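Local atomic coordinates of glutathione S-transferase (Sulfitobacter, PDB entry 4GF0), a protein that binds glutathione and probably catalyses its conjugation to electrophilic substrates, as glutathione S-transferases do. Residues L6-G11 and P30-F35; T12-V17 and G52-L57. One frame throughout, in Å; residues are numbered along the deposited sequence.

How the contacts relate
Both contacts belong to the thioredoxin-like N-terminal domain, and both reach the same sheet and the same glutathione. Contact 1 pairs strand 4-8 with strand 28-32 and lies partly at the surface, since 28-32 is an outermost strand of the sheet within this chain. Contact 2 is buried and sets the start of helix 14-23 against the loop leading into strand 56-58. Main-chain hydrogen bonds carry contact 1. In contact 2 the protein segments meet by packing, and V54 and R53 spend polar groups on the ligand. The two contacts touch where Y7 N meets A56 O and where T9 N meets S14 OG.

Contact 1: L6-G11 and P30-F35. With GSH (glutathione), chain D.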
ATOM      1  N   LEU A   6     -17.617  -7.568  -4.219  1.00 11.90           N
ATOM      2  CA  LEU A   6     -16.778  -6.681  -3.430  1.00 11.34           C
ATOM      3  C   LEU A   6     -17.301  -6.633  -2.014  1.00 12.28           C
ATOM      4  O   LEU A   6     -18.445  -6.246  -1.793  1.00 12.92           O
ATOM      5  CB  LEU A   6     -16.812  -5.269  -4.003  1.00 11.17           C
ATOM      6  CG  LEU A   6     -16.042  -4.236  -3.175  1.00 13.56           C
ATOM      7  CD1 LEU A   6     -14.547  -4.508  -3.256  1.00 12.40           C
ATOM      8  CD2 LEU A   6     -16.361  -2.833  -3.696  1.00 14.45           C
ATOM      9  N   TYR A   7     -16.457  -7.003  -1.056  1.00 11.33           N
ATOM     10  CA  TYR A   7     -16.804  -6.853   0.351  1.00 11.55           C
ATOM     11  C   TYR A   7     -16.383  -5.453   0.785  1.00 11.80           C
ATOM     12  O   TYR A   7     -15.234  -5.072   0.618  1.00 12.59           O
ATOM     13  CB  TYR A   7     -16.082  -7.921   1.173  1.00 12.00           C
ATOM     14  CG  TYR A   7     -16.536  -9.303   0.792  1.00 12.82           C
ATOM     15  CD1 TYR A   7     -15.966  -9.979  -0.277  1.00 19.40           C
ATOM     16  CD2 TYR A   7     -17.570  -9.921   1.482  1.00 18.36           C
ATOM     17  CE1 TYR A   7     -16.413 -11.254  -0.635  1.00 18.97           C
ATOM     18  CE2 TYR A   7     -18.006 -11.181   1.135  1.00 21.88           C
ATOM     19  CZ  TYR A   7     -17.430 -11.836   0.080  1.00 25.98           C
ATOM     20  OH  TYR A   7     -17.879 -13.094  -0.253  1.00 29.30           O
ATOM     21  N   PHE A   8     -17.326  -4.696   1.328  1.00 13.40           N
ATOM     22  CA  PHE A   8     -17.093  -3.290   1.608  1.00 14.68           C
ATOM     23  C   PHE A   8     -17.846  -2.875   2.857  1.00 16.52           C
ATOM     24  O   PHE A   8     -18.722  -3.592   3.352  1.00 14.24           O
ATOM     25  CB  PHE A   8     -17.602  -2.439   0.435  1.00 12.13           C
ATOM     26  CG  PHE A   8     -19.076  -2.160   0.501  1.00 13.85           C
ATOM     27  CD1 PHE A   8     -19.994  -3.116   0.075  1.00 16.67           C
ATOM     28  CD2 PHE A   8     -19.556  -0.956   1.013  1.00 15.28           C
ATOM     29  CE1 PHE A   8     -21.363  -2.870   0.151  1.00 20.81           C
ATOM     30  CE2 PHE A   8     -20.915  -0.719   1.103  1.00 16.52           C
ATOM     31  CZ  PHE A   8     -21.819  -1.673   0.667  1.00 23.18           C
ATOM     32  N   THR A   9     -17.527  -1.681   3.344  1.00 13.22           N
ATOM     33  CA  THR A   9     -18.243  -1.098   4.467  1.00 13.62           C
ATOM     34  C   THR A   9     -18.401   0.372   4.126  1.00 12.95           C
ATOM     35  O   THR A   9     -17.438   0.991   3.671  1.00 19.53           O
ATOM     36  CB  THR A   9     -17.434  -1.254   5.757  1.00 16.41           C
ATOM     37  OG1 THR A   9     -17.210  -2.647   6.008  1.00 17.26           O
ATOM     38  CG2 THR A   9     -18.170  -0.631   6.950  1.00 16.10           C
ATOM     39  N   PRO A  10     -19.608   0.931   4.316  1.00 16.89           N
ATOM     40  CA  PRO A  10     -19.797   2.335   3.923  1.00 17.16           C
ATOM     41  C   PRO A  10     -18.787   3.238   4.629  1.00 20.44           C
ATOM     42  O   PRO A  10     -18.459   2.980   5.792  1.00 19.78           O
ATOM     43  CB  PRO A  10     -21.218   2.645   4.404  1.00 22.36           C
ATOM     44  CG  PRO A  10     -21.908   1.304   4.416  1.00 25.62           C
ATOM     45  CD  PRO A  10     -20.844   0.330   4.851  1.00 20.35           C
ATOM     46  N   GLY A  11     -18.268   4.239   3.923  1.00 20.83           N
ATOM     47  CA  GLY A  11     -17.383   5.215   4.536  1.00 22.86           C
ATOM     48  C   GLY A  11     -15.947   4.747   4.695  1.00 28.45           C
ATOM     49  O   GLY A  11     -15.111   5.481   5.229  1.00 28.00           O
ATOM     50  N   PRO A  30     -21.981  -5.929  -4.554  1.00 18.34           N
ATOM     51  CA  PRO A  30     -21.454  -5.411  -3.283  1.00 19.29           C
ATOM     52  C   PRO A  30     -21.998  -6.198  -2.084  1.00 17.49           C
ATOM     53  O   PRO A  30     -23.200  -6.477  -2.024  1.00 20.46           O
ATOM     54  CB  PRO A  30     -21.995  -3.975  -3.232  1.00 24.53           C
ATOM     55  CG  PRO A  30     -22.617  -3.712  -4.585  1.00 27.03           C
ATOM     56  CD  PRO A  30     -22.995  -5.041  -5.144  1.00 23.98           C
ATOM     57  N   VAL A  31     -21.121  -6.554  -1.149  1.00 15.57           N
ATOM     58  CA  VAL A  31     -21.535  -7.203   0.086  1.00 12.48           C
ATOM     59  C   VAL A  31     -21.105  -6.350   1.253  1.00 14.22           C
ATOM     60  O   VAL A  31     -19.911  -6.117   1.450  1.00 14.14           O
ATOM     61  CB  VAL A  31     -20.901  -8.590   0.246  1.00 15.55           C
ATOM     62  CG1 VAL A  31     -21.273  -9.192   1.611  1.00 17.22           C
ATOM     63  CG2 VAL A  31     -21.336  -9.494  -0.879  1.00 14.52           C
ATOM     64  N   ARG A  32     -22.074  -5.899   2.043  1.00 16.43           N
ATOM     65  CA  ARG A  32     -21.754  -5.026   3.170  1.00 13.23           C
ATOM     66  C   ARG A  32     -21.245  -5.820   4.373  1.00 17.47           C
ATOM     67  O   ARG A  32     -21.844  -6.823   4.768  1.00 22.12           O
ATOM     68  CB  ARG A  32     -22.971  -4.174   3.555  1.00 20.30           C
ATOM     69  CG  ARG A  32     -22.689  -3.200   4.698  1.00 26.91           C
ATOM     70  CD  ARG A  32     -23.772  -2.133   4.806  1.00 33.69           C
ATOM     71  NE  ARG A  32     -25.076  -2.690   5.153  1.00 44.94           N
ATOM     72  CZ  ARG A  32     -25.456  -2.992   6.393  1.00 53.53           C
ATOM     73  NH1 ARG A  32     -24.625  -2.804   7.410  1.00 51.00           N
ATOM     74  NH2 ARG A  32     -26.667  -3.487   6.613  1.00 58.87           N
ATOM     75  N   VAL A  33     -20.112  -5.384   4.929  1.00 18.70           N
ATOM     76  CA  VAL A  33     -19.560  -5.981   6.132  1.00 21.42           C
ATOM     77  C   VAL A  33     -19.835  -5.006   7.268  1.00 22.56           C
ATOM     78  O   VAL A  33     -19.415  -3.853   7.211  1.00 21.15           O
ATOM     79  CB  VAL A  33     -18.050  -6.228   5.989  1.00 19.20           C
ATOM     80  CG1 VAL A  33     -17.485  -6.816   7.268  1.00 24.49           C
ATOM     81  CG2 VAL A  33     -17.781  -7.153   4.799  1.00 18.17           C
ATOM     82  N   ASP A  34     -20.563  -5.462   8.281  1.00 21.45           N
ATOM     83  CA  ASP A  34     -21.086  -4.580   9.326  1.00 25.23           C
ATOM     84  C   ASP A  34     -20.125  -4.398  10.510  1.00 25.15           C
ATOM     85  O   ASP A  34     -19.995  -5.289  11.353  1.00 28.38           O
ATOM     86  CB  ASP A  34     -22.431  -5.127   9.811  1.00 27.85           C
ATOM     87  CG  ASP A  34     -23.174  -4.159  10.711  1.00 38.00           C
ATOM     88  OD1 ASP A  34     -22.774  -2.980  10.801  1.00 37.67           O
ATOM     89  OD2 ASP A  34     -24.177  -4.584  11.322  1.00 44.06           O
ATOM     90  N   PHE A  35     -19.462  -3.243  10.573  1.00 24.38           N
ATOM     91  CA  PHE A  35     -18.522  -2.937  11.659  1.00 22.10           C
ATOM     92  C   PHE A  35     -19.228  -2.777  12.999  1.00 27.11           C
ATOM     93  O   PHE A  35     -18.605  -2.905  14.057  1.00 26.08           O
ATOM     94  CB  PHE A  35     -17.762  -1.639  11.375  1.00 25.57           C
ATOM     95  CG  PHE A  35     -16.653  -1.774  10.371  1.00 25.85           C
ATOM     96  CD1 PHE A  35     -16.533  -2.901   9.567  1.00 26.46           C
ATOM     97  CD2 PHE A  35     -15.718  -0.758  10.232  1.00 23.89           C
ATOM     98  CE1 PHE A  35     -15.503  -3.011   8.639  1.00 25.05           C
ATOM     99  CE2 PHE A  35     -14.686  -0.858   9.304  1.00 21.00           C
ATOM    100  CZ  PHE A  35     -14.579  -1.991   8.505  1.00 20.30           C
TER
HETATM  101  N1  GSH D 302      -4.041  -1.767   3.836  1.00 17.62           N
HETATM  102  CA1 GSH D 302      -5.450  -2.074   3.743  1.00 18.42           C
HETATM  103  C1  GSH D 302      -5.973  -1.667   2.402  1.00 20.22           C
HETATM  104  O11 GSH D 302      -6.869  -2.350   1.836  1.00 14.13           O
HETATM  105  O12 GSH D 302      -5.536  -0.624   1.844  1.00 17.94           O
HETATM  106  CB1 GSH D 302      -6.220  -1.312   4.796  1.00 17.64           C
HETATM  107  CG1 GSH D 302      -7.569  -2.014   4.971  1.00 13.14           C
HETATM  108  CD1 GSH D 302      -8.274  -1.447   6.208  1.00 16.92           C
HETATM  109  OE1 GSH D 302      -7.656  -1.248   7.255  1.00 15.45           O
HETATM  110  N2  GSH D 302      -9.700  -1.144   6.123  1.00 16.71           N
HETATM  111  CA2 GSH D 302     -10.383  -0.621   7.281  1.00 17.77           C
HETATM  112  C2  GSH D 302     -10.912  -1.794   8.063  1.00 19.24           C
HETATM  113  O2  GSH D 302     -11.228  -2.833   7.497  1.00 17.38           O
HETATM  114  CB2 GSH D 302     -11.522   0.261   6.879  1.00 18.11           C
HETATM  115  SG2 GSH D 302     -10.895   1.738   6.097  1.00 22.17           S
HETATM  116  N3  GSH D 302     -11.044  -1.730   9.513  1.00 16.98           N
HETATM  117  CA3 GSH D 302     -11.572  -2.894  10.217  1.00 15.92           C
HETATM  118  C3  GSH D 302     -10.848  -3.123  11.520  1.00 25.11           C
HETATM  119  O31 GSH D 302      -9.722  -2.587  11.728  1.00 22.91           O
HETATM  120  O32 GSH D 302     -11.363  -3.875  12.408  1.00 22.34           O
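V31 N donates to L6 O at 2.8 Å, F8 N to V31 O, and V33 N to F8 O. These three main-chain hydrogen bonds pair strand 6-8 with strand 30-32 in parallel.

The tight part takes in the F8 ring and the turn after it, T9 with V33 and F35. F8 is buried against the other strand. Its CD1 lies 3.3 Å from V31 O. Its CE1 reaches P30 CB at 3.6 Å, and the ring also touches R32 CB. T9 OG1 donates to V33 O at 2.8 Å, a side-chain bond that continues the link where the main-chain pairing stops. The same side chain meets F35 with its methyl group. T9 CG2 sits 3.8 Å from the centroid of the F35 ring, only 8° off the ring normal, a CH-pi contact over one face. With chi1 at -60°, T9 holds CG2 anti to its backbone N and OG1 beside that N, and the two branches serve the ring and the carbonyl at once. F35 CZ in turn lies 3.6 Å from CA3 of glutathione.

On the Y7 side of the sheet, Y7 and V31 lie alongside each other, CD2 to CG1 at 3.8 Å. V33 CG2 comes to the edge of the Y7 ring. Y7 OH is satisfied by R58.

The looser, solvent side belongs to P30, V31 and above all the exposed R32. P10 CD rests on the aliphatic CD of R32. The R32 chain then bends at chi3, and its guanidinium turns back to D34 of the same segment in a long salt bridge, NH1 to OD1 at 3.9 Å.

Helix 14-23 links the two strands and covers L6 and F8. This is the beta-alpha-beta unit that opens the thioredoxin-like domain of glutathione S-transferases, with F35 bordering the glutathione pocket.

Contact 2: T12-V17 and G52-L57; sequences TISVAV and GRVPAL. With GSH (glutathione), chain D.
S14 and V17, near the start of helix 14-23, pack against P55, and van der Waals packing on this proline makes up most of the contact. S14 CB lies 3.6 Å from P55 CB. V17 CG2 meets P55 CG, and I13 CG2 meets P55 CD at 3.8 Å. The P55 ring is therefore touched by I13, S14 and V17. V54 adds its CG2 methyl, which packs 3.5 Å from T12 OG1.

Side-chain hydrogen bonds tie segment 12-17 to itself and to T9. S14 OG donates to T12 OG1 at 2.6 Å. S14 OG also bonds T9 N, and T12 OG1 bonds T9 O. At chi1 68° T12 OG1 sits between its own backbone N and carbonyl carbon, turned toward S14.

The peptide bond before P55 is cis. This V54-P55 step is the cis-proline loop of the thioredoxin fold, which in glutathione S-transferases presents its main chain to the cysteinyl part of glutathione. Here V54 N donates to GSH O2 at 3.0 Å, and GSH N2 returns a bond to V54 O. The pair grips the ligand backbone like an added strand.

Segment 12-17 touches the sulfur by packing: T12 CB is 3.6 Å from GSH SG2, and I13 N is 3.4 Å from it.

The remaining polar contact is made by R53. Its chain bends at chi2 and runs along the ligand, CB and CD both near GSH O2. NH1 donates to GSH OE1 at 3.0 Å, with a bent angle of 135°, and OE1 lies at the guanidinium edge. With an alanine in its place NH1 is gone, and the gamma-glutamyl carbonyl, short of this donor, would probably be held less firmly. R118, another ligand partner, brings its NE close to R53 NH2 beside the bound glutathione.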
ATOM      1  N   THR A  12     -15.653   3.529   4.248  1.00 18.56           N
ATOM      2  CA  THR A  12     -14.294   2.997   4.365  1.00 11.87           C
ATOM      3  C   THR A  12     -13.557   3.031   3.035  1.00 15.61           C
ATOM      4  O   THR A  12     -14.134   3.356   1.982  1.00 15.59           O
ATOM      5  CB  THR A  12     -14.271   1.556   4.932  1.00 13.86           C
ATOM      6  OG1 THR A  12     -14.855   0.649   3.986  1.00 12.50           O
ATOM      7  CG2 THR A  12     -15.035   1.482   6.254  1.00 16.02           C
ATOM      8  N   ILE A  13     -12.284   2.646   3.079  1.00 15.61           N
ATOM      9  CA  ILE A  13     -11.429   2.681   1.902  1.00 13.64           C
ATOM     10  C   ILE A  13     -11.893   1.713   0.807  1.00 14.30           C
ATOM     11  O   ILE A  13     -11.562   1.897  -0.370  1.00 15.24           O
ATOM     12  CB  ILE A  13      -9.950   2.414   2.275  1.00 14.38           C
ATOM     13  CG1 ILE A  13      -9.010   2.925   1.179  1.00 16.07           C
ATOM     14  CG2 ILE A  13      -9.721   0.927   2.597  1.00 16.81           C
ATOM     15  CD1 ILE A  13      -9.176   4.424   0.906  1.00 20.77           C
ATOM     16  N   SER A  14     -12.659   0.691   1.190  1.00 12.32           N
ATOM     17  CA  SER A  14     -13.223  -0.253   0.223  1.00 11.70           C
ATOM     18  C   SER A  14     -14.044   0.452  -0.845  1.00 13.12           C
ATOM     19  O   SER A  14     -14.197  -0.063  -1.959  1.00 13.81           O
ATOM     20  CB  SER A  14     -14.106  -1.292   0.925  1.00 16.92           C
ATOM     21  OG  SER A  14     -15.115  -0.672   1.720  1.00 16.52           O
ATOM     22  N   VAL A  15     -14.593   1.619  -0.512  1.00  9.97           N
ATOM     23  CA  VAL A  15     -15.429   2.349  -1.459  1.00 11.98           C
ATOM     24  C   VAL A  15     -14.621   2.814  -2.677  1.00 13.00           C
ATOM     25  O   VAL A  15     -15.174   2.977  -3.770  1.00 12.74           O
ATOM     26  CB  VAL A  15     -16.174   3.527  -0.775  1.00 17.62           C
ATOM     27  CG1 VAL A  15     -17.079   4.246  -1.753  1.00 17.88           C
ATOM     28  CG2 VAL A  15     -17.004   3.005   0.406  1.00 19.43           C
ATOM     29  N   ALA A  16     -13.313   3.003  -2.501  1.00 12.63           N
ATOM     30  CA  ALA A  16     -12.456   3.386  -3.624  1.00 12.52           C
ATOM     31  C   ALA A  16     -12.507   2.324  -4.717  1.00 15.70           C
ATOM     32  O   ALA A  16     -12.487   2.637  -5.908  1.00 11.46           O
ATOM     33  CB  ALA A  16     -11.009   3.606  -3.165  1.00 11.89           C
ATOM     34  N   VAL A  17     -12.567   1.061  -4.315  1.00 12.42           N
ATOM     35  CA  VAL A  17     -12.589  -0.015  -5.293  1.00 11.12           C
ATOM     36  C   VAL A  17     -13.936  -0.007  -6.014  1.00 10.31           C
ATOM     37  O   VAL A  17     -14.000  -0.185  -7.230  1.00 10.32           O
ATOM     38  CB  VAL A  17     -12.304  -1.378  -4.624  1.00 12.32           C
ATOM     39  CG1 VAL A  17     -12.329  -2.506  -5.666  1.00 10.28           C
ATOM     40  CG2 VAL A  17     -10.944  -1.346  -3.921  1.00  8.97           C
ATOM     41  N   GLY A  52      -8.987  -9.473   8.306  1.00 16.05           N
ATOM     42  CA  GLY A  52     -10.153  -8.894   8.955  1.00 17.48           C
ATOM     43  C   GLY A  52     -10.402  -7.456   8.541  1.00 17.20           C
ATOM     44  O   GLY A  52     -10.850  -6.641   9.356  1.00 18.48           O
ATOM     45  N   ARG A  53     -10.105  -7.139   7.285  1.00 14.74           N
ATOM     46  CA  ARG A  53     -10.284  -5.780   6.777  1.00 14.05           C
ATOM     47  C   ARG A  53     -11.127  -5.791   5.526  1.00 14.78           C
ATOM     48  O   ARG A  53     -11.227  -6.818   4.847  1.00 14.57           O
ATOM     49  CB  ARG A  53      -8.938  -5.129   6.426  1.00 14.85           C
ATOM     50  CG  ARG A  53      -7.850  -5.269   7.458  1.00 16.92           C
ATOM     51  CD  ARG A  53      -8.106  -4.448   8.714  1.00 16.30           C
ATOM     52  NE  ARG A  53      -6.966  -4.595   9.622  1.00 18.25           N
ATOM     53  CZ  ARG A  53      -5.816  -3.947   9.463  1.00 22.24           C
ATOM     54  NH1 ARG A  53      -5.673  -3.090   8.452  1.00 20.18           N
ATOM     55  NH2 ARG A  53      -4.813  -4.147  10.310  1.00 23.25           N
ATOM     56  N   VAL A  54     -11.719  -4.643   5.209  1.00 15.58           N
ATOM     57  CA  VAL A  54     -12.292  -4.434   3.880  1.00 11.76           C
ATOM     58  C   VAL A  54     -11.387  -3.415   3.173  1.00 14.23           C
ATOM     59  O   VAL A  54     -10.789  -2.561   3.829  1.00 12.58           O
ATOM     60  CB  VAL A  54     -13.763  -3.934   3.948  1.00 13.22           C
ATOM     61  CG1 VAL A  54     -14.663  -5.003   4.553  1.00 15.13           C
ATOM     62  CG2 VAL A  54     -13.858  -2.648   4.762  1.00 14.21           C
ATOM     63  N   PRO A  55     -11.272  -3.488   1.840  1.00 11.99           N
ATOM     64  CA  PRO A  55     -11.984  -4.359   0.895  1.00 10.39           C
ATOM     65  C   PRO A  55     -11.408  -5.759   0.751  1.00 10.55           C
ATOM     66  O   PRO A  55     -10.234  -6.001   1.047  1.00 14.41           O
ATOM     67  CB  PRO A  55     -11.801  -3.626  -0.433  1.00 12.97           C
ATOM     68  CG  PRO A  55     -10.425  -2.982  -0.282  1.00 12.61           C
ATOM     69  CD  PRO A  55     -10.412  -2.512   1.143  1.00 13.87           C
ATOM     70  N   ALA A  56     -12.250  -6.667   0.260  1.00 11.97           N
ATOM     71  CA  ALA A  56     -11.775  -7.913  -0.325  1.00 11.98           C
ATOM     72  C   ALA A  56     -12.587  -8.079  -1.593  1.00 12.47           C
ATOM     73  O   ALA A  56     -13.738  -7.633  -1.671  1.00 11.86           O
ATOM     74  CB  ALA A  56     -11.995  -9.096   0.628  1.00 12.60           C
ATOM     75  N   LEU A  57     -11.994  -8.717  -2.591  1.00 10.81           N
ATOM     76  CA  LEU A  57     -12.678  -8.904  -3.864  1.00 11.37           C
ATOM     77  C   LEU A  57     -12.673 -10.375  -4.218  1.00 12.07           C
ATOM     78  O   LEU A  57     -11.619 -11.013  -4.224  1.00 16.67           O
ATOM     79  CB  LEU A  57     -11.957  -8.111  -4.959  1.00 13.62           C
ATOM     80  CG  LEU A  57     -12.649  -8.020  -6.321  1.00 14.04           C
ATOM     81  CD1 LEU A  57     -13.881  -7.095  -6.231  1.00 12.48           C
ATOM     82  CD2 LEU A  57     -11.648  -7.519  -7.366  1.00 14.07           C
TER
HETATM   83  N1  GSH D 302      -4.041  -1.767   3.836  1.00 17.62           N
HETATM   84  CA1 GSH D 302      -5.450  -2.074   3.743  1.00 18.42           C
HETATM   85  C1  GSH D 302      -5.973  -1.667   2.402  1.00 20.22           C
HETATM   86  O11 GSH D 302      -6.869  -2.350   1.836  1.00 14.13           O
HETATM   87  O12 GSH D 302      -5.536  -0.624   1.844  1.00 17.94           O
HETATM   88  CB1 GSH D 302      -6.220  -1.312   4.796  1.00 17.64           C
HETATM   89  CG1 GSH D 302      -7.569  -2.014   4.971  1.00 13.14           C
HETATM   90  CD1 GSH D 302      -8.274  -1.447   6.208  1.00 16.92           C
HETATM   91  OE1 GSH D 302      -7.656  -1.248   7.255  1.00 15.45           O
HETATM   92  N2  GSH D 302      -9.700  -1.144   6.123  1.00 16.71           N
HETATM   93  CA2 GSH D 302     -10.383  -0.621   7.281  1.00 17.77           C
HETATM   94  C2  GSH D 302     -10.912  -1.794   8.063  1.00 19.24           C
HETATM   95  O2  GSH D 302     -11.228  -2.833   7.497  1.00 17.38           O
HETATM   96  CB2 GSH D 302     -11.522   0.261   6.879  1.00 18.11           C
HETATM   97  SG2 GSH D 302     -10.895   1.738   6.097  1.00 22.17           S
HETATM   98  N3  GSH D 302     -11.044  -1.730   9.513  1.00 16.98           N
HETATM   99  CA3 GSH D 302     -11.572  -2.894  10.217  1.00 15.92           C
HETATM  100  C3  GSH D 302     -10.848  -3.123  11.520  1.00 25.11           C
HETATM  101  O31 GSH D 302      -9.722  -2.587  11.728  1.00 22.91           O
HETATM  102  O32 GSH D 302     -11.363  -3.875  12.408  1.00 22.34           O